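Long-range contacts in extracellular solute-binding protein, family 5 (Chelativorans sp., PDB 6WM6), which binds EDTA and other aminopolycarboxylates in the periplasm, probably delivering them to an ABC transporter for uptake into the cell: residues I58-A66 against Y206-P215; E119-V127 against A216-V224. All coordinates share one frame; numbering follows the deposited sequence. Where two conformers were deposited one is given.

Contacts 1 and 2 lie side by side on the same side of the chain's centre, their own centres about 18 Å apart. Along the chain the segments alternate: 58-66, 119-127, then 206-215 and 216-224, which follow each other without a break. That continuous run leaves the end of helix 202-212 and enters strand 222-228, an outermost strand of the mixed four-stranded sheet. Contact 1 holds the helix end to the loop between strand 49-54 and helix 71-77, contact 2 the following loop to the turn before helix 131-141. The two meet directly, among other places where V214 CG1 packs on V224 CG1 at 3.7 Å. Two sequence-distant loops of this solute-binding protein thus pack on one continuous helix-to-strand connection.

Contact 1 (I58-A66 against Y206-P215); sequences ITNWNVTSA and YNNFLSNEVP
W61 lays one face of its indole on V214 and P215, where the chain leaves helix 202-212, while N62 and T64 meet Y206 nearly two turns back from the helix end; an Asx turn, N60 OD1 accepting from N62 N, shapes the loop between strand 49-54 and helix 71-77. Two CH-pi contacts define the indole face: V214 CA sits 15° off the normal of the five-membered ring, and P215 CD lies 3.8 Å from the centroid of the six-membered ring of W61. I58 CG2 covers the opposite face, so the indole is sandwiched. The backbone is pinned beside it by W61 N donating to S211 O at 2.9 Å, in the carbonyl plane and on a lone pair.

N62 reaches the Y206 ring with CG anti to the backbone N (chi1 178°). Its ND2 stands over one face, the amide and ring planes 80° apart, and makes a weak bond to Y206 O. The same amide's OD1 accepts from T64 OG1, which itself accepts from Y206 OH; Q141 on helix 131-141 also bonds this phenol oxygen. Water 3 bridges the loop to the helix, accepting from N60 ND2 and donating to S211 OG at 2.9 Å.

Contact 2 (E119-V127 against A216-V224); sequences EDAVWSDGV and AWSGGPYMV
S124 presses its short side chain against the backbone of W217 and S218, and W123 beside it runs its indole along the next peptide. From W123 CB, 4.1 Å from S218 O, the side chain leaves with CG beside the backbone N (chi1 -63°), and chi2 (103°) turns the CE3/CZ3 edge to S218 and G219. CE3 is the first ring atom to touch, 3.6 Å from G219 N, with S218 O near the ring plane at its edge. Beyond it CZ3 packs against G219 CA and comes 4.1 Å from W217 CE3. The two six-membered rings are nearly perpendicular, their planes at 89°, but with centroids 6.0 Å apart they meet obliquely. On the pyrrole side NE1 is hydrogen-bonded to D133 OD2 of helix 131-141, outside the contact.

W123 also opens a type I beta turn ending at G126, and the facing loop contains an ST turn in which S218 OG accepts from G220 N and donates to Y222 O, where strand 222-228 begins. The two turns are joined by a reciprocal pair of bonds. With S124 OG set between its own backbone N and carbonyl carbon, it lies 2.9 Å from S218 N and accepts from it, and S124 N gives S218 O a weak, bent bond. M223 CE closes on S124 CB at 3.9 Å.

Contact 1 (I58-A66 against Y206-P215)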
ATOM      1  N   ILE A  58      -3.746  -5.924 -17.120  1.00 27.33           N
ATOM      2  CA  ILE A  58      -4.523  -4.706 -16.911  1.00 24.50           C
ATOM      3  C   ILE A  58      -5.918  -4.939 -17.490  1.00 24.70           C
ATOM      4  O   ILE A  58      -6.093  -4.993 -18.714  1.00 25.90           O
ATOM      5  CB  ILE A  58      -3.884  -3.485 -17.588  1.00 24.64           C
ATOM      6  CG1 ILE A  58      -2.414  -3.324 -17.204  1.00 31.78           C
ATOM      7  CG2 ILE A  58      -4.690  -2.230 -17.236  1.00 27.22           C
ATOM      8  CD1 ILE A  58      -2.184  -3.053 -15.756  1.00 39.28           C
ATOM      9  N   THR A  59      -6.918  -5.052 -16.618  1.00 25.99           N
ATOM     10  CA  THR A  59      -8.313  -5.108 -17.037  1.00 27.16           C
ATOM     11  C   THR A  59      -9.113  -3.904 -16.572  1.00 25.73           C
ATOM     12  O   THR A  59     -10.265  -3.747 -16.984  1.00 29.41           O
ATOM     13  CB  THR A  59      -8.985  -6.391 -16.516  1.00 25.07           C
ATOM     14  OG1 THR A  59      -8.822  -6.474 -15.103  1.00 32.89           O
ATOM     15  CG2 THR A  59      -8.340  -7.604 -17.176  1.00 33.60           C
ATOM     16  N   ASN A  60      -8.524  -3.052 -15.747  1.00 22.78           N
ATOM     17  CA  ASN A  60      -9.155  -1.844 -15.229  1.00 23.99           C
ATOM     18  C   ASN A  60      -8.050  -0.800 -15.157  1.00 20.55           C
ATOM     19  O   ASN A  60      -6.997  -1.057 -14.578  1.00 21.57           O
ATOM     20  CB  ASN A  60      -9.767  -2.113 -13.846  1.00 22.96           C
ATOM     21  CG  ASN A  60     -10.568  -0.936 -13.316  1.00 21.27           C
ATOM     22  OD1 ASN A  60     -10.073   0.206 -13.256  1.00 22.23           O
ATOM     23  ND2 ASN A  60     -11.782  -1.199 -12.887  1.00 23.97           N
ATOM     24  N   TRP A  61      -8.283   0.355 -15.776  1.00 19.78           N
ATOM     25  CA  TRP A  61      -7.291   1.390 -15.939  1.00 18.39           C
ATOM     26  C   TRP A  61      -7.473   2.525 -14.945  1.00 18.76           C
ATOM     27  O   TRP A  61      -6.747   3.520 -15.030  1.00 20.20           O
ATOM     28  CB  TRP A  61      -7.341   1.954 -17.360  1.00 19.81           C
ATOM     29  CG  TRP A  61      -6.904   0.961 -18.370  1.00 20.10           C
ATOM     30  CD1 TRP A  61      -7.687   0.039 -19.004  1.00 21.48           C
ATOM     31  CD2 TRP A  61      -5.576   0.790 -18.865  1.00 18.80           C
ATOM     32  NE1 TRP A  61      -6.916  -0.708 -19.862  1.00 22.88           N
ATOM     33  CE2 TRP A  61      -5.618  -0.268 -19.790  1.00 20.46           C
ATOM     34  CE3 TRP A  61      -4.353   1.420 -18.612  1.00 20.65           C
ATOM     35  CZ2 TRP A  61      -4.480  -0.702 -20.470  1.00 22.88           C
ATOM     36  CZ3 TRP A  61      -3.236   0.988 -19.287  1.00 22.43           C
ATOM     37  CH2 TRP A  61      -3.305  -0.064 -20.203  1.00 22.47           C
ATOM     38  N   ASN A  62      -8.397   2.377 -13.999  1.00 20.08           N
ATOM     39  CA  ASN A  62      -8.776   3.433 -13.066  1.00 16.91           C
ATOM     40  C   ASN A  62      -8.354   3.004 -11.666  1.00 18.19           C
ATOM     41  O   ASN A  62      -9.078   2.280 -10.973  1.00 17.73           O
ATOM     42  CB  ASN A  62     -10.282   3.669 -13.176  1.00 19.00           C
ATOM     43  CG  ASN A  62     -10.790   4.713 -12.220  1.00 18.20           C
ATOM     44  OD1 ASN A  62     -10.050   5.247 -11.369  1.00 18.89           O
ATOM     45  ND2 ASN A  62     -12.092   5.034 -12.358  1.00 19.98           N
ATOM     46  N   VAL A  63      -7.187   3.475 -11.236  1.00 17.36           N
ATOM     47  CA  VAL A  63      -6.613   3.020  -9.967  1.00 17.43           C
ATOM     48  C   VAL A  63      -7.478   3.401  -8.781  1.00 17.47           C
ATOM     49  O   VAL A  63      -7.353   2.806  -7.702  1.00 19.08           O
ATOM     50  CB  VAL A  63      -5.170   3.543  -9.817  1.00 17.44           C
ATOM     51  CG1 VAL A  63      -5.140   5.014  -9.461  1.00 18.78           C
ATOM     52  CG2 VAL A  63      -4.418   2.708  -8.783  1.00 20.31           C
ATOM     53  N   THR A  64      -8.322   4.425  -8.923  1.00 17.13           N
ATOM     54  CA  THR A  64      -9.178   4.883  -7.840  1.00 17.26           C
ATOM     55  C   THR A  64     -10.417   4.019  -7.668  1.00 17.52           C
ATOM     56  O   THR A  64     -11.144   4.176  -6.674  1.00 18.78           O
ATOM     57  CB  THR A  64      -9.555   6.358  -7.963  1.00 17.48           C
ATOM     58  OG1 THR A  64     -10.559   6.544  -8.977  1.00 18.85           O
ATOM     59  CG2 THR A  64      -8.328   7.211  -8.294  1.00 19.93           C
ATOM     60  N   SER A  65     -10.714   3.145  -8.623  1.00 17.78           N
ATOM     61  CA  SER A  65     -11.895   2.295  -8.524  1.00 17.96           C
ATOM     62  C   SER A  65     -11.614   1.093  -7.642  1.00 18.78           C
ATOM     63  O   SER A  65     -10.460   0.755  -7.366  1.00 19.23           O
ATOM     64  CB  SER A  65     -12.348   1.833  -9.916  1.00 18.71           C
ATOM     65  OG  SER A  65     -11.457   0.875 -10.486  1.00 18.69           O
ATOM     66  N   ALA A  66     -12.690   0.431  -7.213  1.00 20.88           N
ATOM     67  CA  ALA A  66     -12.523  -0.746  -6.363  1.00 22.42           C
ATOM     68  C   ALA A  66     -11.695  -1.818  -7.060  1.00 21.77           C
ATOM     69  O   ALA A  66     -10.793  -2.411  -6.453  1.00 23.82           O
ATOM     70  CB  ALA A  66     -13.887  -1.301  -5.959  1.00 26.14           C
ATOM     71  N   TYR A 206     -17.086   7.130 -15.091  1.00 19.87           N
ATOM     72  CA  TYR A 206     -16.113   6.641 -14.125  1.00 21.06           C
ATOM     73  C   TYR A 206     -16.017   5.122 -14.149  1.00 21.24           C
ATOM     74  O   TYR A 206     -14.903   4.550 -14.169  1.00 20.36           O
ATOM     75  CB  TYR A 206     -16.500   7.155 -12.739  1.00 19.98           C
ATOM     76  CG  TYR A 206     -15.560   6.750 -11.633  1.00 18.68           C
ATOM     77  CD1 TYR A 206     -14.430   7.506 -11.342  1.00 18.95           C
ATOM     78  CD2 TYR A 206     -15.795   5.603 -10.877  1.00 19.20           C
ATOM     79  CE1 TYR A 206     -13.570   7.140 -10.304  1.00 19.44           C
ATOM     80  CE2 TYR A 206     -14.944   5.239  -9.857  1.00 19.48           C
ATOM     81  CZ  TYR A 206     -13.830   6.011  -9.582  1.00 18.39           C
ATOM     82  OH  TYR A 206     -13.009   5.620  -8.549  1.00 20.19           O
ATOM     83  N   ASN A 207     -17.168   4.451 -14.138  1.00 22.78           N
ATOM     84  CA  ASN A 207     -17.199   3.000 -14.060  1.00 21.50           C
ATOM     85  C   ASN A 207     -16.884   2.327 -15.394  1.00 25.00           C
ATOM     86  O   ASN A 207     -16.414   1.184 -15.396  1.00 26.75           O
ATOM     87  CB  ASN A 207     -18.588   2.524 -13.598  1.00 22.98           C
ATOM     88  CG  ASN A 207     -18.898   2.884 -12.166  1.00 22.23           C
ATOM     89  OD1 ASN A 207     -18.011   3.047 -11.332  1.00 24.02           O
ATOM     90  ND2 ASN A 207     -20.180   2.982 -11.852  1.00 25.42           N
ATOM     91  N   ASN A 208     -17.143   2.988 -16.523  1.00 24.37           N
ATOM     92  CA  ASN A 208     -16.958   2.384 -17.838  0.55 23.16           C
ATOM     93  C   ASN A 208     -15.823   3.057 -18.602  1.00 26.22           C
ATOM     94  O   ASN A 208     -14.741   2.483 -18.705  1.00 27.04           O
ATOM     95  CB  ASN A 208     -18.284   2.392 -18.605  0.55 24.56           C
ATOM     96  CG  ASN A 208     -19.392   1.686 -17.838  0.55 31.01           C
ATOM     97  OD1 ASN A 208     -20.489   2.221 -17.672  0.55 45.17           O
ATOM     98  ND2 ASN A 208     -19.101   0.489 -17.343  0.55 30.89           N
ATOM     99  N   PHE A 209     -16.020   4.272 -19.112  1.00 22.42           N
ATOM    100  CA  PHE A 209     -14.983   4.936 -19.906  1.00 22.47           C
ATOM    101  C   PHE A 209     -13.614   4.928 -19.229  1.00 21.02           C
ATOM    102  O   PHE A 209     -12.628   4.481 -19.824  1.00 22.81           O
ATOM    103  CB  PHE A 209     -15.426   6.368 -20.227  1.00 23.72           C
ATOM    104  CG  PHE A 209     -14.378   7.202 -20.901  1.00 23.48           C
ATOM    105  CD1 PHE A 209     -13.913   6.874 -22.182  1.00 24.87           C
ATOM    106  CD2 PHE A 209     -13.868   8.329 -20.275  1.00 23.45           C
ATOM    107  CE1 PHE A 209     -12.950   7.666 -22.791  1.00 24.61           C
ATOM    108  CE2 PHE A 209     -12.896   9.118 -20.893  1.00 25.64           C
ATOM    109  CZ  PHE A 209     -12.446   8.776 -22.155  1.00 24.06           C
ATOM    110  N   LEU A 210     -13.515   5.413 -17.988  1.00 21.11           N
ATOM    111  CA  LEU A 210     -12.211   5.551 -17.361  1.00 21.42           C
ATOM    112  C   LEU A 210     -11.663   4.220 -16.866  1.00 20.23           C
ATOM    113  O   LEU A 210     -10.447   4.098 -16.692  1.00 22.47           O
ATOM    114  CB  LEU A 210     -12.278   6.541 -16.192  1.00 20.85           C
ATOM    115  CG  LEU A 210     -12.523   8.001 -16.585  1.00 21.22           C
ATOM    116  CD1 LEU A 210     -12.644   8.872 -15.357  1.00 22.84           C
ATOM    117  CD2 LEU A 210     -11.401   8.519 -17.491  1.00 21.99           C
ATOM    118  N   SER A 211     -12.516   3.226 -16.640  1.00 20.56           N
ATOM    119  CA  SER A 211     -12.095   1.935 -16.117  1.00 20.21           C
ATOM    120  C   SER A 211     -11.792   0.936 -17.220  1.00 20.87           C
ATOM    121  O   SER A 211     -10.758   0.272 -17.193  1.00 21.95           O
ATOM    122  CB  SER A 211     -13.181   1.374 -15.192  1.00 21.91           C
ATOM    123  OG  SER A 211     -13.327   2.180 -14.035  1.00 23.46           O
ATOM    124  N   ASN A 212     -12.686   0.802 -18.199  1.00 22.32           N
ATOM    125  CA  ASN A 212     -12.577  -0.275 -19.171  1.00 21.26           C
ATOM    126  C   ASN A 212     -11.764   0.078 -20.398  1.00 23.84           C
ATOM    127  O   ASN A 212     -11.221  -0.831 -21.032  1.00 28.82           O
ATOM    128  CB  ASN A 212     -13.973  -0.714 -19.637  1.00 26.27           C
ATOM    129  CG  ASN A 212     -14.837  -1.209 -18.505  1.00 27.35           C
ATOM    130  OD1 ASN A 212     -14.344  -1.749 -17.518  1.00 37.63           O
ATOM    131  ND2 ASN A 212     -16.145  -1.021 -18.641  1.00 32.76           N
ATOM    132  N   GLU A 213     -11.692   1.342 -20.777  1.00 22.82           N
ATOM    133  CA  GLU A 213     -11.012   1.727 -22.000  1.00 23.53           C
ATOM    134  C   GLU A 213      -9.530   1.960 -21.762  1.00 22.57           C
ATOM    135  O   GLU A 213      -9.137   2.514 -20.735  1.00 22.76           O
ATOM    136  CB  GLU A 213     -11.617   2.999 -22.585  1.00 26.34           C
ATOM    137  CG  GLU A 213     -13.094   2.903 -22.949  1.00 33.47           C
ATOM    138  CD  GLU A 213     -13.379   1.783 -23.933  1.00 58.21           C
ATOM    139  OE1 GLU A 213     -14.280   0.963 -23.656  1.00 60.89           O
ATOM    140  OE2 GLU A 213     -12.694   1.718 -24.977  1.00 59.89           O
ATOM    141  N   VAL A 214      -8.714   1.544 -22.715  1.00 23.53           N
ATOM    142  CA  VAL A 214      -7.293   1.925 -22.684  1.00 23.68           C
ATOM    143  C   VAL A 214      -7.223   3.436 -22.830  1.00 21.06           C
ATOM    144  O   VAL A 214      -7.825   3.998 -23.772  1.00 23.55           O
ATOM    145  CB  VAL A 214      -6.532   1.226 -23.822  1.00 23.06           C
ATOM    146  CG1 VAL A 214      -5.048   1.589 -23.760  1.00 23.94           C
ATOM    147  CG2 VAL A 214      -6.710  -0.291 -23.739  1.00 25.53           C
ATOM    148  N   PRO A 215      -6.543   4.150 -21.944  1.00 20.59           N
ATOM    149  CA  PRO A 215      -6.619   5.618 -22.005  1.00 20.56           C
ATOM    150  C   PRO A 215      -5.868   6.144 -23.218  1.00 19.77           C
ATOM    151  O   PRO A 215      -4.708   5.787 -23.437  1.00 24.11           O
ATOM    152  CB  PRO A 215      -5.971   6.068 -20.690  1.00 21.62           C
ATOM    153  CG  PRO A 215      -5.137   4.873 -20.242  1.00 21.74           C
ATOM    154  CD  PRO A 215      -5.856   3.666 -20.732  1.00 20.80           C
TER
HETATM  155  O   HOH W   1     -10.494  -3.433 -20.130  1.00 37.21           O
HETATM  156  O   HOH W   2     -12.539  -2.630 -16.021  1.00 39.57           O
HETATM  157  O   HOH W   3     -14.348   0.151 -12.182  1.00 28.32           O
HETATM  158  O   HOH W   4      -8.303   5.589 -16.816  1.00 36.83           O

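Contact 2 (E119-V127 against A216-V224)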
ATOM      1  N   GLU A 119      -0.689  27.770 -15.110  1.00 20.21           N
ATOM      2  CA  GLU A 119      -1.350  28.119 -16.361  0.56 21.00           C
ATOM      3  C   GLU A 119      -1.011  27.122 -17.458  1.00 23.68           C
ATOM      4  O   GLU A 119      -1.892  26.730 -18.233  1.00 26.51           O
ATOM      5  CB  GLU A 119      -0.980  29.551 -16.754  0.56 25.27           C
ATOM      6  CG  GLU A 119      -1.654  30.588 -15.862  0.56 29.63           C
ATOM      7  CD  GLU A 119      -1.364  32.013 -16.281  0.56 44.12           C
ATOM      8  OE1 GLU A 119      -1.660  32.935 -15.489  0.56 45.58           O
ATOM      9  OE2 GLU A 119      -0.844  32.212 -17.398  0.56 45.69           O
ATOM     10  N   ASP A 120       0.240  26.662 -17.511  1.00 20.99           N
ATOM     11  CA  ASP A 120       0.691  25.772 -18.579  1.00 22.35           C
ATOM     12  C   ASP A 120       0.322  24.308 -18.375  1.00 19.24           C
ATOM     13  O   ASP A 120       0.591  23.491 -19.265  1.00 21.36           O
ATOM     14  CB  ASP A 120       2.195  25.892 -18.766  1.00 25.60           C
ATOM     15  CG  ASP A 120       2.623  27.242 -19.299  1.00 54.07           C
ATOM     16  OD1 ASP A 120       1.763  27.967 -19.844  1.00 58.82           O
ATOM     17  OD2 ASP A 120       3.823  27.576 -19.178  1.00 66.46           O
ATOM     18  N   ALA A 121      -0.314  23.936 -17.273  1.00 18.49           N
ATOM     19  CA  ALA A 121      -0.750  22.554 -17.100  1.00 17.29           C
ATOM     20  C   ALA A 121      -1.936  22.269 -18.031  1.00 18.52           C
ATOM     21  O   ALA A 121      -2.997  22.906 -17.934  1.00 18.83           O
ATOM     22  CB  ALA A 121      -1.134  22.282 -15.656  1.00 18.13           C
ATOM     23  N   VAL A 122      -1.734  21.314 -18.933  1.00 18.15           N
ATOM     24  CA  VAL A 122      -2.700  20.955 -19.957  1.00 16.96           C
ATOM     25  C   VAL A 122      -2.769  19.442 -20.100  1.00 17.62           C
ATOM     26  O   VAL A 122      -1.805  18.721 -19.809  1.00 17.70           O
ATOM     27  CB  VAL A 122      -2.353  21.585 -21.332  1.00 19.60           C
ATOM     28  CG1 VAL A 122      -2.340  23.111 -21.256  1.00 22.46           C
ATOM     29  CG2 VAL A 122      -1.017  21.039 -21.860  1.00 19.83           C
ATOM     30  N   TRP A 123      -3.923  18.963 -20.572  1.00 17.43           N
ATOM     31  CA  TRP A 123      -4.058  17.581 -21.026  1.00 17.97           C
ATOM     32  C   TRP A 123      -3.391  17.433 -22.386  1.00 18.68           C
ATOM     33  O   TRP A 123      -3.053  18.415 -23.055  1.00 18.23           O
ATOM     34  CB  TRP A 123      -5.538  17.195 -21.074  1.00 17.49           C
ATOM     35  CG  TRP A 123      -6.211  17.219 -19.744  1.00 18.79           C
ATOM     36  CD1 TRP A 123      -7.064  18.181 -19.262  1.00 18.66           C
ATOM     37  CD2 TRP A 123      -6.084  16.244 -18.700  1.00 17.45           C
ATOM     38  NE1 TRP A 123      -7.482  17.857 -17.996  1.00 17.34           N
ATOM     39  CE2 TRP A 123      -6.896  16.676 -17.625  1.00 16.96           C
ATOM     40  CE3 TRP A 123      -5.372  15.052 -18.580  1.00 18.61           C
ATOM     41  CZ2 TRP A 123      -6.993  15.962 -16.433  1.00 18.27           C
ATOM     42  CZ3 TRP A 123      -5.475  14.331 -17.403  1.00 18.10           C
ATOM     43  CH2 TRP A 123      -6.263  14.794 -16.343  1.00 18.14           C
ATOM     44  N   SER A 124      -3.236  16.181 -22.829  1.00 18.40           N
ATOM     45  CA  SER A 124      -2.482  15.883 -24.044  1.00 18.65           C
ATOM     46  C   SER A 124      -3.148  16.388 -25.305  1.00 21.79           C
ATOM     47  O   SER A 124      -2.496  16.407 -26.353  1.00 22.35           O
ATOM     48  CB  SER A 124      -2.235  14.378 -24.134  1.00 21.10           C
ATOM     49  OG  SER A 124      -3.443  13.673 -23.976  1.00 21.47           O
ATOM     50  N   ASP A 125      -4.408  16.766 -25.240  1.00 18.99           N
ATOM     51  CA  ASP A 125      -5.108  17.374 -26.373  1.00 20.71           C
ATOM     52  C   ASP A 125      -5.069  18.902 -26.322  1.00 21.30           C
ATOM     53  O   ASP A 125      -5.726  19.560 -27.149  1.00 23.49           O
ATOM     54  CB  ASP A 125      -6.554  16.868 -26.434  1.00 23.27           C
ATOM     55  CG  ASP A 125      -7.336  17.110 -25.143  1.00 24.63           C
ATOM     56  OD1 ASP A 125      -6.841  17.809 -24.223  1.00 22.44           O
ATOM     57  OD2 ASP A 125      -8.484  16.592 -25.046  1.00 27.79           O
ATOM     58  N   GLY A 126      -4.293  19.476 -25.401  1.00 20.16           N
ATOM     59  CA  GLY A 126      -4.158  20.907 -25.268  1.00 20.59           C
ATOM     60  C   GLY A 126      -5.185  21.578 -24.383  1.00 21.18           C
ATOM     61  O   GLY A 126      -5.057  22.781 -24.107  1.00 22.08           O
ATOM     62  N   VAL A 127      -6.202  20.859 -23.947  1.00 19.33           N
ATOM     63  CA  VAL A 127      -7.215  21.446 -23.070  1.00 21.21           C
ATOM     64  C   VAL A 127      -6.594  21.687 -21.695  1.00 18.29           C
ATOM     65  O   VAL A 127      -6.005  20.759 -21.108  1.00 18.66           O
ATOM     66  CB  VAL A 127      -8.427  20.520 -22.983  1.00 20.61           C
ATOM     67  CG1 VAL A 127      -9.423  21.041 -21.953  1.00 22.42           C
ATOM     68  CG2 VAL A 127      -9.086  20.382 -24.369  1.00 22.65           C
ATOM     69  N   ALA A 216      -6.529   7.016 -23.980  1.00 20.65           N
ATOM     70  CA  ALA A 216      -5.915   7.709 -25.104  1.00 23.97           C
ATOM     71  C   ALA A 216      -5.325   9.055 -24.701  1.00 28.26           C
ATOM     72  O   ALA A 216      -4.548   9.638 -25.463  1.00 34.74           O
ATOM     73  CB  ALA A 216      -6.943   7.914 -26.220  1.00 26.19           C
ATOM     74  N   TRP A 217      -5.634   9.520 -23.503  1.00 19.48           N
ATOM     75  CA  TRP A 217      -5.269  10.833 -22.992  1.00 18.95           C
ATOM     76  C   TRP A 217      -4.133  10.712 -21.984  1.00 18.21           C
ATOM     77  O   TRP A 217      -3.795   9.632 -21.503  1.00 18.56           O
ATOM     78  CB  TRP A 217      -6.510  11.439 -22.293  1.00 18.91           C
ATOM     79  CG  TRP A 217      -7.133  10.464 -21.326  1.00 19.41           C
ATOM     80  CD1 TRP A 217      -8.189   9.630 -21.585  1.00 20.46           C
ATOM     81  CD2 TRP A 217      -6.713  10.173 -19.991  1.00 19.24           C
ATOM     82  NE1 TRP A 217      -8.448   8.849 -20.492  1.00 20.61           N
ATOM     83  CE2 TRP A 217      -7.569   9.162 -19.491  1.00 19.20           C
ATOM     84  CE3 TRP A 217      -5.716  10.683 -19.154  1.00 18.70           C
ATOM     85  CZ2 TRP A 217      -7.434   8.643 -18.196  1.00 20.27           C
ATOM     86  CZ3 TRP A 217      -5.590  10.155 -17.857  1.00 19.80           C
ATOM     87  CH2 TRP A 217      -6.450   9.156 -17.407  1.00 20.47           C
ATOM     88  N   SER A 218      -3.552  11.865 -21.654  1.00 18.67           N
ATOM     89  CA  SER A 218      -2.550  11.923 -20.608  1.00 16.71           C
ATOM     90  C   SER A 218      -2.453  13.331 -20.054  1.00 17.33           C
ATOM     91  O   SER A 218      -2.651  14.308 -20.775  1.00 18.12           O
ATOM     92  CB  SER A 218      -1.173  11.528 -21.166  1.00 18.71           C
ATOM     93  OG  SER A 218      -0.185  11.734 -20.175  1.00 17.78           O
ATOM     94  N   GLY A 219      -2.131  13.425 -18.760  1.00 17.15           N
ATOM     95  CA  GLY A 219      -1.725  14.671 -18.143  1.00 16.34           C
ATOM     96  C   GLY A 219      -0.328  14.583 -17.562  1.00 17.13           C
ATOM     97  O   GLY A 219       0.044  15.369 -16.674  1.00 17.59           O
ATOM     98  N   GLY A 220       0.442  13.601 -18.040  1.00 15.89           N
ATOM     99  CA  GLY A 220       1.770  13.320 -17.523  1.00 15.45           C
ATOM    100  C   GLY A 220       2.806  13.259 -18.620  1.00 16.18           C
ATOM    101  O   GLY A 220       2.547  13.617 -19.777  1.00 16.72           O
ATOM    102  N   PRO A 221       3.995  12.753 -18.295  1.00 16.03           N
ATOM    103  CA  PRO A 221       5.103  12.777 -19.266  1.00 15.77           C
ATOM    104  C   PRO A 221       4.946  11.787 -20.402  1.00 16.27           C
ATOM    105  O   PRO A 221       5.542  12.007 -21.462  1.00 17.49           O
ATOM    106  CB  PRO A 221       6.343  12.466 -18.397  1.00 16.69           C
ATOM    107  CG  PRO A 221       5.777  11.734 -17.204  1.00 16.13           C
ATOM    108  CD  PRO A 221       4.460  12.418 -16.933  1.00 16.49           C
ATOM    109  N   TYR A 222       4.167  10.724 -20.204  1.00 16.93           N
ATOM    110  CA  TYR A 222       3.995   9.667 -21.192  1.00 16.66           C
ATOM    111  C   TYR A 222       2.511   9.468 -21.498  1.00 17.56           C
ATOM    112  O   TYR A 222       1.644   9.948 -20.761  1.00 18.52           O
ATOM    113  CB  TYR A 222       4.649   8.353 -20.695  1.00 17.27           C
ATOM    114  CG  TYR A 222       6.173   8.421 -20.696  1.00 16.55           C
ATOM    115  CD1 TYR A 222       6.892   8.190 -21.845  1.00 17.04           C
ATOM    116  CD2 TYR A 222       6.867   8.722 -19.541  1.00 16.97           C
ATOM    117  CE1 TYR A 222       8.257   8.273 -21.866  1.00 17.14           C
ATOM    118  CE2 TYR A 222       8.250   8.793 -19.537  1.00 17.23           C
ATOM    119  CZ  TYR A 222       8.934   8.574 -20.709  1.00 16.88           C
ATOM    120  OH  TYR A 222      10.317   8.666 -20.760  1.00 18.35           O
ATOM    121  N   MET A 223       2.233   8.772 -22.593  1.00 17.95           N
ATOM    122  CA  MET A 223       0.869   8.424 -22.964  1.00 17.45           C
ATOM    123  C   MET A 223       0.887   7.066 -23.639  1.00 17.83           C
ATOM    124  O   MET A 223       1.896   6.678 -24.212  1.00 18.84           O
ATOM    125  CB  MET A 223       0.270   9.505 -23.872  1.00 20.18           C
ATOM    126  CG  MET A 223       0.911   9.618 -25.249  1.00 20.76           C
ATOM    127  SD  MET A 223       0.434  11.148 -26.092  1.00 23.40           S
ATOM    128  CE  MET A 223      -1.346  11.092 -26.031  1.00 32.99           C
ATOM    129  N   VAL A 224      -0.236   6.359 -23.590  1.00 19.39           N
ATOM    130  CA  VAL A 224      -0.292   5.010 -24.147  1.00 20.92           C
ATOM    131  C   VAL A 224      -0.342   5.066 -25.668  1.00 20.92           C
ATOM    132  O   VAL A 224      -1.211   5.734 -26.260  1.00 23.36           O
ATOM    133  CB  VAL A 224      -1.489   4.240 -23.570  1.00 22.93           C
ATOM    134  CG1 VAL A 224      -1.560   2.825 -24.194  1.00 24.89           C
ATOM    135  CG2 VAL A 224      -1.389   4.136 -22.079  1.00 24.85           C
TER